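Local coordinates for histidine triad (HIT) protein (Clostridium difficile, PDB 4EGU) that binds guanosine monophosphate and zinc as a two-chain assembly and is probably a nucleotide hydrolase or transferase of the histidine triad family, at residues 64-67 with 68-72; 50-53 with 54-57. All blocks are in the same frame, centred on the assembly; numbering follows the deposited sequence.

Contact 1. Residues 64-67 with 68-72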
ATOM      1  N   SER A  64       3.567   7.803  -5.365  1.00  8.68           N
ATOM      2  CA  SER A  64       4.959   7.453  -5.583  1.00  9.55           C
ATOM      3  C   SER A  64       5.864   8.221  -4.603  1.00  8.71           C
ATOM      4  O   SER A  64       6.786   7.633  -4.039  1.00  9.01           O
ATOM      5  CB  SER A  64       5.376   7.618  -7.027  1.00 12.57           C
ATOM      6  OG  SER A  64       5.208   8.908  -7.445  1.00 19.45           O
ATOM      7  N   HIS A  65       5.573   9.504  -4.383  1.00  9.46           N
ATOM      8  CA  HIS A  65       6.388  10.249  -3.450  1.00 10.08           C
ATOM      9  C   HIS A  65       6.261   9.675  -2.028  1.00  9.25           C
ATOM     10  O   HIS A  65       7.277   9.545  -1.329  1.00  9.15           O
ATOM     11  CB  HIS A  65       6.074  11.733  -3.476  1.00 11.26           C
ATOM     12  CG  HIS A  65       7.054  12.522  -2.672  1.00 12.22           C
ATOM     13  ND1 HIS A  65       8.417  12.509  -2.905  1.00 14.23           N
ATOM     14  CD2 HIS A  65       6.869  13.297  -1.584  1.00 12.32           C
ATOM     15  CE1 HIS A  65       9.017  13.283  -2.016  1.00 14.60           C
ATOM     16  NE2 HIS A  65       8.096  13.783  -1.209  1.00 13.01           N
ATOM     17  N   ILE A  66       5.049   9.318  -1.624  1.00  8.42           N
ATOM     18  CA  ILE A  66       4.863   8.668  -0.346  1.00  8.35           C
ATOM     19  C   ILE A  66       5.720   7.410  -0.231  1.00  7.72           C
ATOM     20  O   ILE A  66       6.283   7.141   0.826  1.00  8.04           O
ATOM     21  CB  ILE A  66       3.369   8.394  -0.122  1.00  8.79           C
ATOM     22  CG1 ILE A  66       2.651   9.709   0.240  1.00 10.44           C
ATOM     23  CG2 ILE A  66       3.128   7.306   0.911  1.00  9.28           C
ATOM     24  CD1 ILE A  66       1.121   9.599   0.245  1.00 13.84           C
ATOM     25  N   HIS A  67       5.800   6.622  -1.306  1.00  7.85           N
ATOM     26  CA  HIS A  67       6.603   5.399  -1.278  1.00  7.57           C
ATOM     27  C   HIS A  67       8.115   5.657  -1.235  1.00  7.47           C
ATOM     28  O   HIS A  67       8.832   4.903  -0.586  1.00  7.93           O
ATOM     29  CB  HIS A  67       6.210   4.466  -2.407  1.00  7.70           C
ATOM     30  CG  HIS A  67       4.945   3.704  -2.110  1.00  8.04           C
ATOM     31  ND1 HIS A  67       3.688   4.256  -2.127  1.00  8.35           N
ATOM     32  CD2 HIS A  67       4.764   2.418  -1.716  1.00  9.00           C
ATOM     33  CE1 HIS A  67       2.801   3.325  -1.774  1.00  9.16           C
ATOM     34  NE2 HIS A  67       3.429   2.198  -1.523  1.00  9.58           N
ATOM     35  N   VAL A  68       8.605   6.709  -1.899  1.00  7.95           N
ATOM     36  CA  VAL A  68       9.996   7.105  -1.708  1.00  8.18           C
ATOM     37  C   VAL A  68      10.240   7.434  -0.223  1.00  7.99           C
ATOM     38  O   VAL A  68      11.250   7.022   0.349  1.00  8.40           O
ATOM     39  CB  VAL A  68      10.369   8.289  -2.621  1.00  9.33           C
ATOM     40  CG1 VAL A  68      11.736   8.858  -2.221  1.00 11.09           C
ATOM     41  CG2 VAL A  68      10.358   7.836  -4.072  1.00 10.83           C
ATOM     42  N   VAL A  69       9.312   8.171   0.388  1.00  7.99           N
ATOM     43  CA  VAL A  69       9.420   8.514   1.804  1.00  8.07           C
ATOM     44  C   VAL A  69       9.442   7.255   2.681  1.00  7.43           C
ATOM     45  O   VAL A  69      10.265   7.163   3.591  1.00  8.01           O
ATOM     46  CB  VAL A  69       8.310   9.497   2.197  1.00  8.91           C
ATOM     47  CG1 VAL A  69       8.238   9.681   3.711  1.00  9.43           C
ATOM     48  CG2 VAL A  69       8.519  10.827   1.475  1.00  9.97           C
ATOM     49  N   ILE A  70       8.548   6.307   2.404  1.00  7.49           N
ATOM     50  CA  ILE A  70       8.534   5.063   3.166  1.00  7.45           C
ATOM     51  C   ILE A  70       9.911   4.396   3.106  1.00  7.45           C
ATOM     52  O   ILE A  70      10.450   3.985   4.135  1.00  7.83           O
ATOM     53  CB  ILE A  70       7.428   4.128   2.627  1.00  7.80           C
ATOM     54  CG1 ILE A  70       6.048   4.689   2.972  1.00  7.98           C
ATOM     55  CG2 ILE A  70       7.616   2.704   3.154  1.00  8.38           C
ATOM     56  CD1 ILE A  70       4.892   3.994   2.274  1.00  9.34           C
ATOM     57  N   ASN A  71      10.463   4.264   1.908  1.00  7.53           N
ATOM     58  CA  ASN A  71      11.749   3.600   1.763  1.00  7.74           C
ATOM     59  C   ASN A  71      12.873   4.397   2.457  1.00  7.94           C
ATOM     60  O   ASN A  71      13.781   3.796   3.035  1.00  8.54           O
ATOM     61  CB  ASN A  71      12.102   3.348   0.309  1.00  8.25           C
ATOM     62  CG  ASN A  71      11.456   2.103  -0.242  1.00  8.56           C
ATOM     63  OD1 ASN A  71      10.692   1.401   0.436  1.00 10.02           O
ATOM     64  ND2 ASN A  71      11.786   1.802  -1.486  1.00 10.36           N
ATOM     65  N   LYS A  72      12.808   5.728   2.414  1.00  7.75           N
ATOM     66  CA  LYS A  72      13.816   6.543   3.094  1.00  8.53           C
ATOM     67  C   LYS A  72      13.774   6.309   4.597  1.00  8.44           C
ATOM     68  O   LYS A  72      14.828   6.242   5.244  1.00  9.30           O
ATOM     69  CB  LYS A  72      13.600   8.026   2.783  1.00  8.85           C
ATOM     70  CG  LYS A  72      14.085   8.426   1.400  1.00  9.67           C
ATOM     71  CD  LYS A  72      13.872   9.895   1.105  1.00 10.47           C
ATOM     72  CE  LYS A  72      14.697  10.372  -0.079  1.00 12.26           C
ATOM     73  NZ  LYS A  72      16.139  10.240   0.174  1.00 11.15           N
TER

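Contact 2. Residues 50-53 with 54-57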
ATOM      1  N   ASP A  50      -9.709  12.775   0.415  1.00 10.72           N
ATOM      2  CA  ASP A  50     -10.501  12.009   1.352  1.00 11.24           C
ATOM      3  C   ASP A  50     -10.026  10.545   1.446  1.00 10.38           C
ATOM      4  O   ASP A  50     -10.139   9.926   2.492  1.00 11.51           O
ATOM      5  CB  ASP A  50     -11.988  11.991   0.954  1.00 14.18           C
ATOM      6  CG  ASP A  50     -12.690  13.334   1.066  1.00 17.70           C
ATOM      7  OD1 ASP A  50     -12.200  14.251   1.733  1.00 18.39           O
ATOM      8  OD2 ASP A  50     -13.793  13.448   0.481  1.00 20.82           O
ATOM      9  N   SER A  51      -9.542   9.994   0.332  1.00 10.51           N
ATOM     10  CA  SER A  51      -9.174   8.580   0.225  1.00  9.52           C
ATOM     11  C   SER A  51      -8.479   8.361  -1.108  1.00  9.31           C
ATOM     12  O   SER A  51      -8.461   9.240  -1.964  1.00  9.94           O
ATOM     13  CB  SER A  51     -10.404   7.671   0.280  1.00 10.89           C
ATOM     14  OG  SER A  51     -11.119   7.696  -0.937  1.00 12.03           O
ATOM     15  N   LEU A  52      -7.956   7.153  -1.298  1.00  9.24           N
ATOM     16  CA  LEU A  52      -7.281   6.792  -2.530  1.00  9.34           C
ATOM     17  C   LEU A  52      -8.149   7.001  -3.776  1.00  9.34           C
ATOM     18  O   LEU A  52      -7.663   7.438  -4.819  1.00 10.03           O
ATOM     19  CB  LEU A  52      -6.805   5.333  -2.424  1.00  9.79           C
ATOM     20  CG  LEU A  52      -6.145   4.748  -3.650  1.00 10.44           C
ATOM     21  CD1 LEU A  52      -4.920   5.509  -4.063  1.00 11.87           C
ATOM     22  CD2 LEU A  52      -5.805   3.294  -3.367  1.00 12.14           C
ATOM     23  N   ILE A  53      -9.436   6.675  -3.688  1.00 10.12           N
ATOM     24  CA  ILE A  53     -10.297   6.817  -4.867  1.00 11.66           C
ATOM     25  C   ILE A  53     -10.587   8.261  -5.228  1.00 11.29           C
ATOM     26  O   ILE A  53     -11.111   8.514  -6.319  1.00 13.46           O
ATOM     27  CB  ILE A  53     -11.607   6.021  -4.774  1.00 12.59           C
ATOM     28  CG1 ILE A  53     -12.519   6.522  -3.658  1.00 13.42           C
ATOM     29  CG2 ILE A  53     -11.314   4.580  -4.635  1.00 14.52           C
ATOM     30  CD1 ILE A  53     -13.899   5.843  -3.692  1.00 15.57           C
ATOM     31  N   ASP A  54     -10.263   9.196  -4.347  1.00 11.16           N
ATOM     32  CA  ASP A  54     -10.473  10.607  -4.599  1.00 11.99           C
ATOM     33  C   ASP A  54      -9.247  11.284  -5.215  1.00 13.19           C
ATOM     34  O   ASP A  54      -9.291  12.467  -5.505  1.00 15.49           O
ATOM     35  CB  ASP A  54     -10.936  11.259  -3.314  1.00 13.63           C
ATOM     36  CG  ASP A  54     -12.278  10.682  -2.858  1.00 15.28           C
ATOM     37  OD1 ASP A  54     -13.268  10.836  -3.599  1.00 19.72           O
ATOM     38  OD2 ASP A  54     -12.342  10.053  -1.774  1.00 15.45           O
ATOM     39  N   ILE A  55      -8.186  10.522  -5.460  1.00 12.04           N
ATOM     40  CA  ILE A  55      -7.018  11.087  -6.129  1.00 12.11           C
ATOM     41  C   ILE A  55      -7.213  10.924  -7.644  1.00 11.53           C
ATOM     42  O   ILE A  55      -7.313   9.801  -8.119  1.00 12.38           O
ATOM     43  CB  ILE A  55      -5.719  10.378  -5.723  1.00 11.41           C
ATOM     44  CG1 ILE A  55      -5.498  10.351  -4.214  1.00 11.87           C
ATOM     45  CG2 ILE A  55      -4.544  11.077  -6.400  1.00 11.66           C
ATOM     46  CD1 ILE A  55      -4.331   9.488  -3.869  1.00 12.25           C
ATOM     47  N   PRO A  56      -7.255  12.032  -8.398  1.00 12.66           N
ATOM     48  CA  PRO A  56      -7.342  11.858  -9.856  1.00 13.64           C
ATOM     49  C   PRO A  56      -6.118  11.156 -10.403  1.00 12.23           C
ATOM     50  O   PRO A  56      -5.024  11.305  -9.844  1.00 11.84           O
ATOM     51  CB  PRO A  56      -7.428  13.289 -10.396  1.00 16.93           C
ATOM     52  CG  PRO A  56      -7.057  14.160  -9.297  1.00 19.19           C
ATOM     53  CD  PRO A  56      -7.187  13.444  -7.998  1.00 13.28           C
ATOM     54  N   ASP A  57      -6.273  10.421 -11.502  1.00 12.04           N
ATOM     55  CA  ASP A  57      -5.139   9.713 -12.082  1.00 12.31           C
ATOM     56  C   ASP A  57      -3.932  10.624 -12.247  1.00 11.50           C
ATOM     57  O   ASP A  57      -2.815  10.210 -11.957  1.00 12.45           O
ATOM     58  CB  ASP A  57      -5.482   9.104 -13.432  1.00 13.84           C
ATOM     59  CG  ASP A  57      -6.483   7.964 -13.348  1.00 15.54           C
ATOM     60  OD1 ASP A  57      -6.731   7.433 -12.249  1.00 15.96           O
ATOM     61  OD2 ASP A  57      -7.003   7.590 -14.416  1.00 18.82           O
TER
HETATM   62  O   HOH W   1     -14.851  10.951  -0.501  1.00 25.59           O

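Contact 1. Residues 64-67 with 68-72
Ile70 reaches back along its helix to lie between Ile66 and His67. Its CB stands 3.6 Å from His67 O, CG1 passes 3.3 Å from Ile66 O, and CD1 ends 4.0 Å from Ile66 CG2. The same methyl is centred over one face of the imidazole of His67. Two torsions aim it there: chi1 of -70° puts CG1 beside the backbone N, and an extended second torsion carries CD1 on over the ring. A long branched residue suits this position, since CG1 can run past the Ile66 carbonyl while CD1 reaches both the Ile66 methyl and the ring face.

These residues belong to helix 61-77 of the HIT fold, which packs on the antiparallel sheet; Ile66 and Ile70 rest on Val43, and the His67 ring meets Tyr103 edge-to-face. Four successive i to i+4 bonds hold the spacing, among them Ile70 N to Ile66 O at 2.9 Å.

On the adjoining side of the helix, Val69 CG2 sits 4.2 Å from the centroid of the His65 ring, 20° off its normal, in a CH-pi contact. His65 brings the ring here with CG anti to its backbone N (chi1 -171°), while its NE2 is hydrogen-bonded to Asp24 OD2, which should limit ring rotation. His67 ND1 instead bonds to Val63 O, one turn earlier, and Asn71 sends ND2 across the dimer to Leu52 O of the second subunit.

Contact 2. Residues 50-53 with 54-57
Asp54 OD2 is gripped by two donors, Ser51 OG at 2.8 Å and a water at 3.0 Å from this OD2. The carboxylate lies at a short 3-10 turn, in the loop of the HIT fold that leads from strand 39-45 to helix 61-77. The turn is marked by two i to i+3 backbone bonds: Asp54 N to Ser51 O at 3.0 Å, and a longer one from Ile55 N to Leu52 O. Both donors sit above the acceptor's carbonyl plane.

Serine suits position 51 because its short hydroxyl, set between the backbone N and the carbonyl carbon (chi1 76°), can meet the carboxylate from above its plane, 42° out of it; the same OG also receives a weak bond from Ile53 N. The water donates to Asp50 OD2 as well, so it bridges two carboxylates whose OD2 atoms stand 4.3 Å apart and probably eases the repulsion between them. Asp50 has a second task: its OD1 is hydrogen-bonded to NE2 of the zinc ligand His48, making it a second-shell residue that probably orients that imidazole.

The apolar side chains of the turn are shared between neighbours: Leu52 lies against Met60 and against His67 of the second subunit, Ile55 against Tyr49 and Leu101, and the two are joined where Leu52 CD1 meets Ile55 CD1 at 4.0 Å.

Overall arrangement
Going from the N terminus, strand 39-45 gives way to the loop that holds contact 2, and the chain then enters helix 61-77, which holds contact 1. The two follow in series, neither nesting nor crossing; contact 2 closes one short turn, contact 1 links successive turns of a single helix. Their centres lie about 18 Å apart and they do not touch within the chain. Contact 2 ties the loop to the zinc site and to strand 84-90, whereas contact 1 seats the helix on strands 27-31, 39-45 and 84-90. In the dimer they come together: the 50-53 segment of one subunit packs against residues 64-72 of helix 61-77 of the other, with Ile53 meeting Asn71 of the partner chain.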